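Side-chain contacts in X-ray repair cross complementing protein 1 variant (Homo sapiens, PDB 6WH1), which probably acts as a scaffold that assembles repair complexes at DNA single-strand breaks, the piece described here being its C-terminal BRCT domain: residues P72-I75 with Y76-E80; Y39-D42 with R43-F46; G15-P18 with G19-R23. All blocks are in the same frame, centred on the assembly; numbering follows the deposited sequence.

Contact 1 of 3, residues P72-I75 with Y76-E80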
# COMPACT_ATOMS: atom_id res chain seq x y z
N PRO A 72 -11.77 -5.30 5.54
CA PRO A 72 -11.22 -4.09 4.90
C PRO A 72 -11.88 -2.79 5.34
O PRO A 72 -11.28 -1.71 5.18
CB PRO A 72 -11.45 -4.35 3.41
CG PRO A 72 -11.52 -5.84 3.29
CD PRO A 72 -12.17 -6.32 4.56
N ARG A 73 -13.09 -2.86 5.89
CA ARG A 73 -13.74 -1.63 6.36
C ARG A 73 -12.97 -1.00 7.51
O ARG A 73 -13.05 0.22 7.70
CB ARG A 73 -15.19 -1.90 6.77
CG ARG A 73 -16.01 -0.63 6.85
CD ARG A 73 -17.37 -0.86 7.49
NE ARG A 73 -17.83 0.32 8.22
CZ ARG A 73 -18.75 0.28 9.18
NH1 ARG A 73 -19.32 -0.87 9.50
NH2 ARG A 73 -19.11 1.39 9.80
N TRP A 74 -12.22 -1.79 8.27
CA TRP A 74 -11.35 -1.22 9.29
C TRP A 74 -10.37 -0.23 8.66
O TRP A 74 -10.24 0.90 9.13
CB TRP A 74 -10.58 -2.32 10.02
CG TRP A 74 -9.60 -1.80 11.03
CD1 TRP A 74 -9.79 -0.76 11.90
CD2 TRP A 74 -8.27 -2.29 11.28
NE1 TRP A 74 -8.67 -0.58 12.67
CE2 TRP A 74 -7.72 -1.51 12.32
CE3 TRP A 74 -7.50 -3.32 10.73
CZ2 TRP A 74 -6.43 -1.72 12.81
CZ3 TRP A 74 -6.22 -3.53 11.22
CH2 TRP A 74 -5.70 -2.73 12.25
N ILE A 75 -9.68 -0.66 7.61
CA ILE A 75 -8.73 0.21 6.92
C ILE A 75 -9.45 1.43 6.34
O ILE A 75 -8.98 2.57 6.47
CB ILE A 75 -7.99 -0.58 5.83
CG1 ILE A 75 -7.48 -1.92 6.38
CG2 ILE A 75 -6.85 0.24 5.25
CD1 ILE A 75 -6.31 -1.78 7.33
N TYR A 76 -10.60 1.20 5.70
CA TYR A 76 -11.33 2.31 5.09
C TYR A 76 -11.69 3.37 6.12
O TYR A 76 -11.44 4.56 5.92
CB TYR A 76 -12.59 1.81 4.38
CG TYR A 76 -12.33 0.80 3.30
CD1 TYR A 76 -11.22 0.90 2.48
CD2 TYR A 76 -13.20 -0.27 3.11
CE1 TYR A 76 -10.97 -0.03 1.49
CE2 TYR A 76 -12.96 -1.20 2.12
CZ TYR A 76 -11.85 -1.08 1.32
OH TYR A 76 -11.61 -2.01 0.34
N SER A 77 -12.28 2.95 7.24
CA SER A 77 -12.72 3.90 8.26
C SER A 77 -11.54 4.52 8.99
O SER A 77 -11.64 5.66 9.45
CB SER A 77 -13.67 3.23 9.24
OG SER A 77 -14.57 2.36 8.58
N CYS A 78 -10.44 3.78 9.14
CA CYS A 78 -9.22 4.38 9.65
C CYS A 78 -8.80 5.55 8.77
O CYS A 78 -8.38 6.60 9.27
CB CYS A 78 -8.10 3.34 9.72
SG CYS A 78 -8.04 2.35 11.22
N ASN A 79 -8.94 5.39 7.45
CA ASN A 79 -8.65 6.50 6.55
C ASN A 79 -9.67 7.63 6.70
O ASN A 79 -9.31 8.81 6.67
CB ASN A 79 -8.61 6.02 5.10
CG ASN A 79 -8.48 7.16 4.11
OD1 ASN A 79 -7.42 7.78 4.01
ND2 ASN A 79 -9.55 7.44 3.39
N GLU A 80 -10.95 7.27 6.86
CA GLU A 80 -12.00 8.29 6.90
C GLU A 80 -11.89 9.17 8.14
O GLU A 80 -11.95 10.40 8.05
CB GLU A 80 -13.38 7.62 6.83
CG GLU A 80 -13.68 6.97 5.50
CD GLU A 80 -15.01 6.24 5.49
OE1 GLU A 80 -15.84 6.51 6.38
OE2 GLU A 80 -15.21 5.39 4.60
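Y76 lays its ring against the first turn of the helix, with the carbonyl oxygen of P72 over one face: P72 O stands 3.1 Å above the ring plane, displaced toward the rim near CG and CD2. The same oxygen accepts the backbone N-H of Y76, in the carbonyl plane and nearly straight (164° at the hydrogen), so main chain and ring of one residue both close on it. Because CG lies beside the backbone N (chi1 -59°), the ring runs back along the helix until its CE2 touches P72 CB at 3.7 Å. I75 contributes mainly backbone here, its O accepting N79 N at 3.0 Å.

Four residues apart, W74 and C78 meet: C78 SG stands obliquely to the indole, 3.9 Å from the centroid of its five-membered ring, a cysteine sulfur-aromatic contact; W74 NE1 hydrogen-bonds L85 O. S77 folds its OG back to R73 O at 2.8 Å, and S77 N reaches that oxygen from the other face of the carbonyl plane.

Helix 72-81 thus touches both a strand and a helix: P72 and W74 rest on I48 of strand 46-48, while P72 touches L25, I75 touches Y28, and Y76 lies on E21 and K24 of helix 21-31.

Contact 2 of 3, residues Y39-D42 with R43-F46; sequences YMSD and RVQF
M40 lays its thioether sulfur across V44, with M40 SD 3.7 Å from V44 CB. The methionine chain bends at chi2 (53°), which brings SD and CE round to the valine although the side chain sets out away from it, and the two side chains cross at about a right angle. S41 has the central role. Its hydroxyl stands between its own backbone N and carbonyl carbon (chi1 78°), where OG accepts the backbone N-H of R43 at 3.0 Å. The R43 guanidinium folds back over this oxygen: OG lies 3.0 Å above the guanidinium plane, toward its rim, too poorly angled to NH1 for a hydrogen bond. S41 O receives V44 N at 3.1 Å, closing a type I beta turn from S41 to V44; V44 N lies 61° out of the carbonyl plane, so it is not on a lone pair. D42 occupies the second position of that turn, its OD1 5.0 Å from R43 NE, near without pairing. D42 OD2 also comes close to D63 OD2, a like charge that may raise the pKa of one of the two.

The serine secures the turn twice, through hydroxyl and carbonyl, while the arginine finds its charged partner outside it: R43 NH1 forms a salt bridge with E37. R43 and D42 are exposed, whereas V44 is buried against M40, so the turn pairs a polar surface with an apolar anchor.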
# COMPACT_ATOMS: atom_id res chain seq x y z
N TYR A 39 3.81 -12.69 2.16
CA TYR A 39 3.38 -14.00 2.61
C TYR A 39 2.89 -13.93 4.04
O TYR A 39 3.26 -13.04 4.81
CB TYR A 39 4.50 -15.03 2.52
CG TYR A 39 5.32 -15.01 1.26
CD1 TYR A 39 6.44 -14.20 1.15
CD2 TYR A 39 4.98 -15.82 0.18
CE1 TYR A 39 7.20 -14.18 -0.01
CE2 TYR A 39 5.73 -15.81 -0.98
CZ TYR A 39 6.84 -14.99 -1.07
OH TYR A 39 7.59 -14.98 -2.22
N MET A 40 2.05 -14.89 4.39
CA MET A 40 1.67 -15.11 5.77
C MET A 40 2.86 -15.66 6.56
O MET A 40 3.67 -16.42 6.04
CB MET A 40 0.48 -16.07 5.85
CG MET A 40 -0.11 -16.20 7.23
SD MET A 40 -0.52 -14.59 7.92
CE MET A 40 -0.85 -15.04 9.62
N SER A 41 2.95 -15.25 7.82
CA SER A 41 3.96 -15.78 8.73
C SER A 41 3.54 -15.40 10.14
O SER A 41 2.58 -14.66 10.35
CB SER A 41 5.36 -15.25 8.42
OG SER A 41 5.53 -13.93 8.91
N ASP A 42 4.27 -15.93 11.13
CA ASP A 42 3.99 -15.54 12.50
C ASP A 42 4.42 -14.11 12.81
O ASP A 42 4.20 -13.65 13.93
CB ASP A 42 4.64 -16.51 13.48
CG ASP A 42 6.12 -16.70 13.23
OD1 ASP A 42 6.86 -15.69 13.20
OD2 ASP A 42 6.54 -17.86 13.08
N ARG A 43 5.04 -13.41 11.85
CA ARG A 43 5.32 -11.99 11.99
C ARG A 43 4.15 -11.12 11.56
O ARG A 43 4.17 -9.91 11.82
CB ARG A 43 6.57 -11.63 11.17
CG ARG A 43 7.81 -12.42 11.55
CD ARG A 43 8.97 -12.11 10.62
NE ARG A 43 9.15 -13.14 9.60
CZ ARG A 43 8.58 -13.11 8.40
NH1 ARG A 43 7.79 -12.10 8.06
NH2 ARG A 43 8.79 -14.09 7.53
N VAL A 44 3.14 -11.69 10.89
CA VAL A 44 1.95 -10.93 10.52
C VAL A 44 1.12 -10.66 11.77
O VAL A 44 0.87 -11.56 12.57
CB VAL A 44 1.13 -11.69 9.47
CG1 VAL A 44 -0.28 -11.12 9.38
CG2 VAL A 44 1.83 -11.65 8.11
N GLN A 45 0.68 -9.41 11.93
CA GLN A 45 -0.15 -9.04 13.06
C GLN A 45 -1.62 -8.82 12.71
O GLN A 45 -2.47 -8.91 13.61
CB GLN A 45 0.38 -7.77 13.74
CG GLN A 45 1.66 -7.99 14.54
CD GLN A 45 2.77 -7.07 14.10
OE1 GLN A 45 2.53 -6.01 13.53
NE2 GLN A 45 4.01 -7.48 14.35
N PHE A 46 -1.94 -8.55 11.45
CA PHE A 46 -3.32 -8.31 11.04
C PHE A 46 -3.54 -8.94 9.67
O PHE A 46 -2.92 -8.53 8.69
CB PHE A 46 -3.63 -6.81 10.98
CG PHE A 46 -3.47 -6.11 12.29
CD1 PHE A 46 -4.48 -6.12 13.23
CD2 PHE A 46 -2.30 -5.43 12.58
CE1 PHE A 46 -4.33 -5.48 14.44
CE2 PHE A 46 -2.14 -4.78 13.79
CZ PHE A 46 -3.16 -4.80 14.72

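Contact 3 of 3, residues G15-P18 with G19-R23; sequences GEFP and GDERR
The F17 ring and the R22 guanidinium meet at an angle of 68° between their planes, so they do not stack; R22 and E21 both approach the phenyl ring at its edge rather than over a face. R22 NH2 lies in the ring plane, 3.4 Å from F17 CE1. The carboxylate oxygen E21 OE1 is also near that plane, 4.2 Å from F17 CD2, so side chains of opposite charge meet the rim of one aromatic ring. The edge of the guanidinium is used more directly: G15 O accepts from R22 NH2 at 2.8 Å, with the oxygen only 4° out of the guanidinium plane. This bond runs nearly along the C=O axis of the glycine. The carbonyls of L13, which ends strand 10-13, and of G15 both accept from this one nitrogen and should restrict the rotation of the whole group. R22 extends with CG opposite its backbone N (chi1 -176°) and then bends at chi3, which swings its end back past F17 toward G15.

On the other flank, E21 leans over P18. Its OE1 comes 3.2 Å from P18 CD. E21 CB packs against F17 CB at 3.7 Å, the F17 and E21 side chains crossing at about a right angle. The backbone supports this arrangement: P18 O accepts E21 N at 2.9 Å, closing a type II' beta turn from P18 to E21, with G19 at positive phi in its second position.

D20 is the N-cap residue of helix 21-31, although its side chain makes no capping bond. The arrangement is that of a beta-alpha connection in the parallel sheet of a BRCT domain: the loop after strand 10-13 turns through P18-E21 into the helix, and an arginine of the first helical turn ties the helix back to the strand's end.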
# COMPACT_ATOMS: atom_id res chain seq x y z
N GLY A 15 -6.82 -13.73 0.39
CA GLY A 15 -7.99 -13.98 -0.42
C GLY A 15 -8.21 -12.93 -1.49
O GLY A 15 -7.36 -12.07 -1.77
N GLU A 16 -9.38 -13.02 -2.11
CA GLU A 16 -9.76 -12.13 -3.20
C GLU A 16 -10.65 -11.01 -2.68
O GLU A 16 -11.56 -11.24 -1.87
CB GLU A 16 -10.49 -12.90 -4.30
N PHE A 17 -10.40 -9.80 -3.16
CA PHE A 17 -11.14 -8.60 -2.81
C PHE A 17 -11.87 -8.06 -4.04
O PHE A 17 -11.38 -8.20 -5.17
CB PHE A 17 -10.20 -7.52 -2.25
CG PHE A 17 -9.43 -7.97 -1.04
CD1 PHE A 17 -8.24 -8.68 -1.18
CD2 PHE A 17 -9.88 -7.68 0.24
CE1 PHE A 17 -7.53 -9.09 -0.06
CE2 PHE A 17 -9.17 -8.08 1.36
CZ PHE A 17 -7.99 -8.79 1.21
N PRO A 18 -13.03 -7.43 -3.86
CA PRO A 18 -13.82 -7.01 -5.02
C PRO A 18 -13.21 -5.82 -5.75
O PRO A 18 -12.70 -4.88 -5.12
CB PRO A 18 -15.19 -6.65 -4.41
CG PRO A 18 -15.16 -7.20 -3.01
CD PRO A 18 -13.73 -7.19 -2.60
N GLY A 19 -13.28 -5.86 -7.07
CA GLY A 19 -12.90 -4.71 -7.89
C GLY A 19 -11.46 -4.29 -7.67
O GLY A 19 -10.51 -5.03 -7.96
N ASP A 20 -11.29 -3.07 -7.15
CA ASP A 20 -9.98 -2.50 -6.86
C ASP A 20 -9.70 -2.43 -5.36
O ASP A 20 -8.82 -1.67 -4.92
CB ASP A 20 -9.86 -1.12 -7.49
CG ASP A 20 -10.74 -0.07 -6.81
OD1 ASP A 20 -10.66 1.11 -7.22
OD2 ASP A 20 -11.52 -0.40 -5.89
N GLU A 21 -10.46 -3.18 -4.56
CA GLU A 21 -10.31 -3.10 -3.11
C GLU A 21 -8.89 -3.45 -2.68
O GLU A 21 -8.36 -2.85 -1.74
CB GLU A 21 -11.32 -4.03 -2.43
CG GLU A 21 -12.72 -3.44 -2.28
CD GLU A 21 -13.42 -3.91 -1.02
OE1 GLU A 21 -12.97 -4.92 -0.43
OE2 GLU A 21 -14.41 -3.27 -0.61
N ARG A 22 -8.27 -4.41 -3.37
CA ARG A 22 -6.90 -4.78 -3.03
C ARG A 22 -5.95 -3.60 -3.18
O ARG A 22 -5.15 -3.30 -2.28
CB ARG A 22 -6.45 -5.96 -3.90
CG ARG A 22 -5.07 -6.50 -3.58
CD ARG A 22 -4.84 -7.86 -4.24
NE ARG A 22 -5.28 -8.97 -3.40
CZ ARG A 22 -4.52 -9.57 -2.49
NH1 ARG A 22 -3.27 -9.17 -2.30
NH2 ARG A 22 -5.01 -10.58 -1.78
N ARG A 23 -6.05 -2.90 -4.32
CA ARG A 23 -5.22 -1.72 -4.55
C ARG A 23 -5.50 -0.65 -3.51
O ARG A 23 -4.57 -0.01 -3.00
CB ARG A 23 -5.46 -1.18 -5.96
CG ARG A 23 -4.21 -0.72 -6.68
CD ARG A 23 -4.55 0.06 -7.95
NE ARG A 23 -5.19 1.34 -7.64
CZ ARG A 23 -4.53 2.49 -7.49
NH1 ARG A 23 -3.21 2.52 -7.61
NH2 ARG A 23 -5.19 3.60 -7.21

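How the contacts relate
Contact 1 is mostly buried, whereas contacts 2 and 3 lie at the surface, and the chemistry follows. Contact 1 relies on repeating helical bonds and on aromatic and sulfur packing; contact 2 on a serine-centred turn between strands 35-36 and 46-48; contact 3 on a turn and an arginine anchoring the start of helix 21-31. Contacts 1 and 3 lie on two different helices that pack together: Y76 OH probably hydrogen-bonds E21 OE2 at 3.2 Å, and P72 CG packs on F17 CE2. Contact 2 reaches contact 1 through F46 CD1, 3.7 Å from W74 CZ3, but remains about 9 Å from contact 3 at the nearest atoms.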